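Local atomic coordinates of acyl-CoA dehydrogenase FadE3 (Mycobacterium smegmatis, PDB entry 4IV6), a protein that belongs to the acyl-CoA dehydrogenase family of flavoproteins and holds a dihydroflavine-adenine dinucleotide in a tetrameric assembly. Residues B[262-267]-B[286-291]; B[255-260]-B[328-333]. One frame throughout, in Å; residues are numbered along the deposited sequence.

Contact 1: B[262-267]-B[286-291]; sequences EDALRY and NMLADM
Leu288 reaches from helix 282-310 onto the backbone of helix 234-270, laying one methyl against the main chain between Ala264 and Leu265. Its CD2 lies 3.9 Å from the CA of Leu265 and 4.2 Å from the CB of Ala264, so this branch packs on the helix surface rather than meeting another long side chain. The other branch turns to the flank, where CD1 of Leu288 meets CD1 of Leu265 at 4.2 Å. Leu265 leaves its helix to the side, yet with its CG anti to the backbone N (chi1 -179°) its CD1 still reaches the CD1 methyl of Leu288.

A second apolar touch comes from Met291, one turn further along. The thioether bends at its last torsion (chi3 77°), and the terminal methyl CE comes to 3.8 Å from CB of Ala264. Ala264 thus receives two neighbours from successive turns of the facing helix.

No hydrogen bond or salt bridge crosses between the segments; the charged groups of 262-267 are engaged apart from this seam. Asp263 OD1 takes a weak hydrogen bond, part of a salt bridge, from Arg266 NH2 at 3.3 Å, while Asp263 OD2 bonds to the hydroxyl of Tyr355.

The segments run nearly antiparallel, at 150°, with axes 10.6 Å apart, a wide spacing bridged chiefly from the Leu288 and Met291 side. Both belong to the helical C-terminal domain of the acyl-CoA dehydrogenase fold, and the chain between them includes the small hairpin of strands 272-273 and 276-277. Helix 316-340 closes in through Ala337 on Ala264 and Asp336 on Met291, whereas Gly385 of the second subunit packs on Leu265.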
loop_
_atom_site.group_PDB
_atom_site.type_symbol
_atom_site.label_atom_id
_atom_site.label_comp_id
_atom_site.label_asym_id
_atom_site.label_seq_id
_atom_site.Cartn_x
_atom_site.Cartn_y
_atom_site.Cartn_z
ATOM N N GLU B 262 -20.935 -3.649 3.375
ATOM C CA GLU B 262 -22.255 -3.402 3.979
ATOM C C GLU B 262 -22.238 -3.525 5.506
ATOM O O GLU B 262 -22.794 -2.659 6.207
ATOM C CB GLU B 262 -23.322 -4.354 3.413
ATOM C CG GLU B 262 -23.723 -4.023 2.006
ATOM C CD GLU B 262 -24.615 -5.073 1.363
ATOM O OE1 GLU B 262 -25.273 -5.856 2.050
ATOM O OE2 GLU B 262 -24.656 -5.127 0.142
ATOM N N ASP B 263 -21.614 -4.589 6.026
ATOM C CA ASP B 263 -21.565 -4.808 7.466
ATOM C C ASP B 263 -20.794 -3.699 8.168
ATOM O O ASP B 263 -21.205 -3.209 9.209
ATOM C CB ASP B 263 -20.937 -6.162 7.823
ATOM C CG ASP B 263 -21.865 -7.336 7.561
ATOM O OD1 ASP B 263 -23.012 -7.113 7.075
ATOM O OD2 ASP B 263 -21.437 -8.500 7.817
ATOM N N ALA B 264 -19.662 -3.309 7.600
ATOM C CA ALA B 264 -18.841 -2.259 8.170
ATOM C C ALA B 264 -19.582 -0.911 8.196
ATOM O O ALA B 264 -19.566 -0.205 9.191
ATOM C CB ALA B 264 -17.558 -2.140 7.385
ATOM N N LEU B 265 -20.249 -0.575 7.105
ATOM C CA LEU B 265 -20.973 0.699 7.027
ATOM C C LEU B 265 -22.126 0.744 8.001
ATOM O O LEU B 265 -22.309 1.739 8.698
ATOM C CB LEU B 265 -21.498 0.912 5.621
ATOM C CG LEU B 265 -22.266 2.206 5.370
ATOM C CD1 LEU B 265 -21.435 3.433 5.689
ATOM C CD2 LEU B 265 -22.673 2.227 3.901
ATOM N N ARG B 266 -22.884 -0.345 8.068
ATOM C CA ARG B 266 -23.956 -0.455 9.035
ATOM C C ARG B 266 -23.422 -0.371 10.456
ATOM O O ARG B 266 -23.915 0.415 11.261
ATOM C CB ARG B 266 -24.729 -1.758 8.876
ATOM C CG ARG B 266 -25.740 -1.990 9.994
ATOM C CD ARG B 266 -26.576 -3.268 9.802
ATOM N NE ARG B 266 -25.726 -4.443 9.535
ATOM C CZ ARG B 266 -24.861 -5.001 10.399
ATOM N NH1 ARG B 266 -24.685 -4.536 11.653
ATOM N NH2 ARG B 266 -24.165 -6.059 10.012
ATOM N N TYR B 267 -22.421 -1.188 10.782
ATOM C CA TYR B 267 -21.878 -1.152 12.137
ATOM C C TYR B 267 -21.400 0.251 12.523
ATOM O O TYR B 267 -21.576 0.652 13.654
ATOM C CB TYR B 267 -20.710 -2.124 12.298
ATOM C CG TYR B 267 -20.295 -2.322 13.725
ATOM C CD1 TYR B 267 -21.078 -3.079 14.608
ATOM C CD2 TYR B 267 -19.118 -1.763 14.205
ATOM C CE1 TYR B 267 -20.699 -3.268 15.947
ATOM C CE2 TYR B 267 -18.717 -1.948 15.525
ATOM C CZ TYR B 267 -19.509 -2.687 16.402
ATOM O OH TYR B 267 -19.070 -2.863 17.707
ATOM N N ASN B 286 -12.710 7.459 6.849
ATOM C CA ASN B 286 -11.748 7.328 5.772
ATOM C C ASN B 286 -11.661 5.901 5.261
ATOM O O ASN B 286 -11.540 5.662 4.041
ATOM C CB ASN B 286 -10.369 7.801 6.236
ATOM C CG ASN B 286 -10.303 9.301 6.466
ATOM O OD1 ASN B 286 -11.218 10.051 6.115
ATOM N ND2 ASN B 286 -9.227 9.742 7.102
ATOM N N MET B 287 -11.683 4.938 6.174
ATOM C CA MET B 287 -11.685 3.533 5.760
ATOM C C MET B 287 -12.939 3.256 4.942
ATOM O O MET B 287 -12.866 2.620 3.906
ATOM C CB MET B 287 -11.610 2.564 6.945
ATOM C CG MET B 287 -10.220 2.387 7.512
ATOM S SD MET B 287 -10.174 1.070 8.779
ATOM C CE MET B 287 -11.064 1.765 10.153
ATOM N N LEU B 288 -14.102 3.723 5.410
ATOM C CA LEU B 288 -15.350 3.492 4.656
ATOM C C LEU B 288 -15.279 4.106 3.256
ATOM O O LEU B 288 -15.741 3.508 2.278
ATOM C CB LEU B 288 -16.548 4.066 5.421
ATOM C CG LEU B 288 -16.783 3.336 6.744
ATOM C CD1 LEU B 288 -17.727 4.160 7.603
ATOM C CD2 LEU B 288 -17.300 1.920 6.482
ATOM N N ALA B 289 -14.760 5.332 3.169
ATOM C CA ALA B 289 -14.649 6.004 1.880
ATOM C C ALA B 289 -13.740 5.224 0.928
ATOM O O ALA B 289 -14.067 5.055 -0.242
ATOM C CB ALA B 289 -14.144 7.436 2.045
ATOM N N ASP B 290 -12.608 4.749 1.449
ATOM C CA ASP B 290 -11.651 3.998 0.633
ATOM C C ASP B 290 -12.257 2.672 0.201
ATOM O O ASP B 290 -12.160 2.301 -0.966
ATOM C CB ASP B 290 -10.342 3.777 1.373
ATOM C CG ASP B 290 -9.492 5.006 1.393
ATOM O OD1 ASP B 290 -9.745 5.914 0.576
ATOM O OD2 ASP B 290 -8.586 5.095 2.240
ATOM N N MET B 291 -12.923 1.991 1.128
ATOM C CA MET B 291 -13.589 0.715 0.843
ATOM C C MET B 291 -14.660 0.865 -0.251
ATOM O O MET B 291 -14.714 0.090 -1.233
ATOM C CB MET B 291 -14.223 0.143 2.137
ATOM C CG MET B 291 -13.206 -0.245 3.201
ATOM S SD MET B 291 -13.909 -0.328 4.881
ATOM C CE MET B 291 -14.761 -1.864 4.781
#

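Contact 2: B[255-260]-B[328-333]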
loop_
_atom_site.group_PDB
_atom_site.type_symbol
_atom_site.label_atom_id
_atom_site.label_comp_id
_atom_site.label_asym_id
_atom_site.label_seq_id
_atom_site.Cartn_x
_atom_site.Cartn_y
_atom_site.Cartn_z
ATOM N N GLY B 255 -18.675 -9.804 -4.573
ATOM C CA GLY B 255 -19.792 -10.197 -3.724
ATOM C C GLY B 255 -19.368 -10.251 -2.280
ATOM O O GLY B 255 -20.049 -9.690 -1.410
ATOM N N VAL B 256 -18.215 -10.884 -2.026
ATOM C CA VAL B 256 -17.659 -10.928 -0.679
ATOM C C VAL B 256 -17.336 -9.499 -0.176
ATOM O O VAL B 256 -17.666 -9.135 0.946
ATOM C CB VAL B 256 -16.429 -11.851 -0.585
ATOM C CG1 VAL B 256 -15.754 -11.715 0.771
ATOM C CG2 VAL B 256 -16.848 -13.300 -0.778
ATOM N N ALA B 257 -16.737 -8.691 -1.040
ATOM C CA ALA B 257 -16.510 -7.276 -0.742
ATOM C C ALA B 257 -17.792 -6.512 -0.408
ATOM O O ALA B 257 -17.790 -5.710 0.544
ATOM C CB ALA B 257 -15.789 -6.605 -1.891
ATOM N N ARG B 258 -18.879 -6.754 -1.152
ATOM C CA ARG B 258 -20.148 -6.058 -0.902
ATOM C C ARG B 258 -20.617 -6.408 0.498
ATOM O O ARG B 258 -21.049 -5.539 1.238
ATOM C CB ARG B 258 -21.248 -6.414 -1.907
ATOM C CG ARG B 258 -21.182 -5.643 -3.228
ATOM C CD ARG B 258 -22.244 -6.133 -4.209
ATOM N NE ARG B 258 -23.559 -5.888 -3.648
ATOM C CZ ARG B 258 -24.689 -6.426 -4.083
ATOM N NH1 ARG B 258 -24.699 -7.224 -5.116
ATOM N NH2 ARG B 258 -25.824 -6.169 -3.453
ATOM N N ALA B 259 -20.470 -7.677 0.869
ATOM C CA ALA B 259 -20.933 -8.144 2.188
ATOM C C ALA B 259 -20.109 -7.508 3.318
ATOM O O ALA B 259 -20.658 -7.027 4.293
ATOM C CB ALA B 259 -20.888 -9.662 2.281
ATOM N N ALA B 260 -18.787 -7.525 3.193
ATOM C CA ALA B 260 -17.939 -6.941 4.210
ATOM C C ALA B 260 -18.180 -5.425 4.337
ATOM O O ALA B 260 -18.325 -4.898 5.439
ATOM C CB ALA B 260 -16.484 -7.224 3.880
ATOM N N GLU B 328 -7.947 -8.733 -5.021
ATOM C CA GLU B 328 -7.077 -7.946 -4.129
ATOM C C GLU B 328 -7.939 -6.950 -3.343
ATOM O O GLU B 328 -7.765 -6.783 -2.123
ATOM C CB GLU B 328 -5.998 -7.199 -4.916
ATOM C CG GLU B 328 -4.965 -8.095 -5.549
ATOM C CD GLU B 328 -4.123 -8.863 -4.543
ATOM O OE1 GLU B 328 -3.877 -8.362 -3.439
ATOM O OE2 GLU B 328 -3.673 -9.976 -4.847
ATOM N N THR B 329 -8.894 -6.310 -4.044
ATOM C CA THR B 329 -9.812 -5.376 -3.410
ATOM C C THR B 329 -10.638 -6.059 -2.315
ATOM O O THR B 329 -10.777 -5.506 -1.226
ATOM C CB THR B 329 -10.755 -4.716 -4.437
ATOM O OG1 THR B 329 -9.981 -3.843 -5.265
ATOM C CG2 THR B 329 -11.808 -3.856 -3.767
ATOM N N ALA B 330 -11.182 -7.246 -2.586
ATOM C CA ALA B 330 -11.993 -7.937 -1.564
ATOM C C ALA B 330 -11.198 -8.247 -0.302
ATOM O O ALA B 330 -11.713 -8.119 0.802
ATOM C CB ALA B 330 -12.660 -9.197 -2.123
ATOM N N MET B 331 -9.940 -8.661 -0.458
ATOM C CA MET B 331 -9.057 -8.921 0.693
ATOM C C MET B 331 -8.816 -7.653 1.506
ATOM O O MET B 331 -8.896 -7.673 2.744
ATOM C CB MET B 331 -7.728 -9.503 0.209
ATOM C CG MET B 331 -6.754 -9.883 1.298
ATOM S SD MET B 331 -7.276 -11.335 2.248
ATOM C CE MET B 331 -8.124 -10.709 3.685
ATOM N N GLN B 332 -8.565 -6.538 0.823
ATOM C CA GLN B 332 -8.363 -5.246 1.512
ATOM C C GLN B 332 -9.620 -4.815 2.279
ATOM O O GLN B 332 -9.554 -4.424 3.462
ATOM C CB GLN B 332 -7.991 -4.172 0.505
ATOM C CG GLN B 332 -6.615 -4.421 -0.119
ATOM C CD GLN B 332 -6.342 -3.611 -1.386
ATOM O OE1 GLN B 332 -7.076 -2.686 -1.764
ATOM N NE2 GLN B 332 -5.288 -3.998 -2.080
ATOM N N ILE B 333 -10.768 -4.918 1.609
ATOM C CA ILE B 333 -12.022 -4.540 2.214
ATOM C C ILE B 333 -12.364 -5.466 3.381
ATOM O O ILE B 333 -12.871 -4.990 4.432
ATOM C CB ILE B 333 -13.155 -4.461 1.166
ATOM C CG1 ILE B 333 -12.887 -3.269 0.232
ATOM C CG2 ILE B 333 -14.520 -4.337 1.820
ATOM C CD1 ILE B 333 -13.861 -3.189 -0.936
#
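Ala257 sets its methyl against the backbone of helix 316-340, with CB 4.0 Å from the CA of Ala330 and 4.1 Å from that residue's CB. Two alanines facing each other leave little bulk between the helices, and the CA atoms of Ala257 and Ala330 approach to 4.6 Å.

Ile333, one turn on, touches the facing helix with both of its branches. Its CG2 is anti to the backbone N and lies 3.8 Å from the carbonyl O of Ala257 and 4.1 Å from CB of Ala260. The longer branch, turned roughly at right angles to the first, ends with CD1 at 4.0 Å from CB of Ala257. The isoleucine therefore packs on Ala257 at both its carbonyl oxygen and its methyl.

The segments run almost parallel, crossing at 20° with axes 8.6 Å apart. Leu295 of helix 282-310 packs on both Ala257 and Ile333, and Tyr355 of helix 352-364 covers Ala260, setting the pair within the C-terminal helical bundle. Arg258 faces away and forms salt bridges with Glu76 and Glu77 of helix 68-81.

With neither hydrogen bonds nor ion pairs between the segments, their association rests on van der Waals packing, and the closeness of the helices is consistent with the small alanine side chains on the facing surfaces.

How the contacts relate
Both contacts are buried and apolar, and they share helix 234-270, which pairs with helix 282-310 in contact 1 and helix 316-340 in contact 2. The centre of contact 2 lies about 15 Å from the centre of the chain, that of contact 1 about 26 Å. Leu288 lies about 9 Å from a bound dihydroflavine-adenine dinucleotide and Ile333 about 14 Å; in contact 1, Leu265 also packs on the second subunit. The axis spacings are consistent with side-chain size: 10.6 Å where Leu288 and Met291 meet Ala264 and Leu265, 8.6 Å where alanines face. CD1 of Ile333 lies 3.4 Å from Met291 O, so the contacts adjoin where the three helices come together.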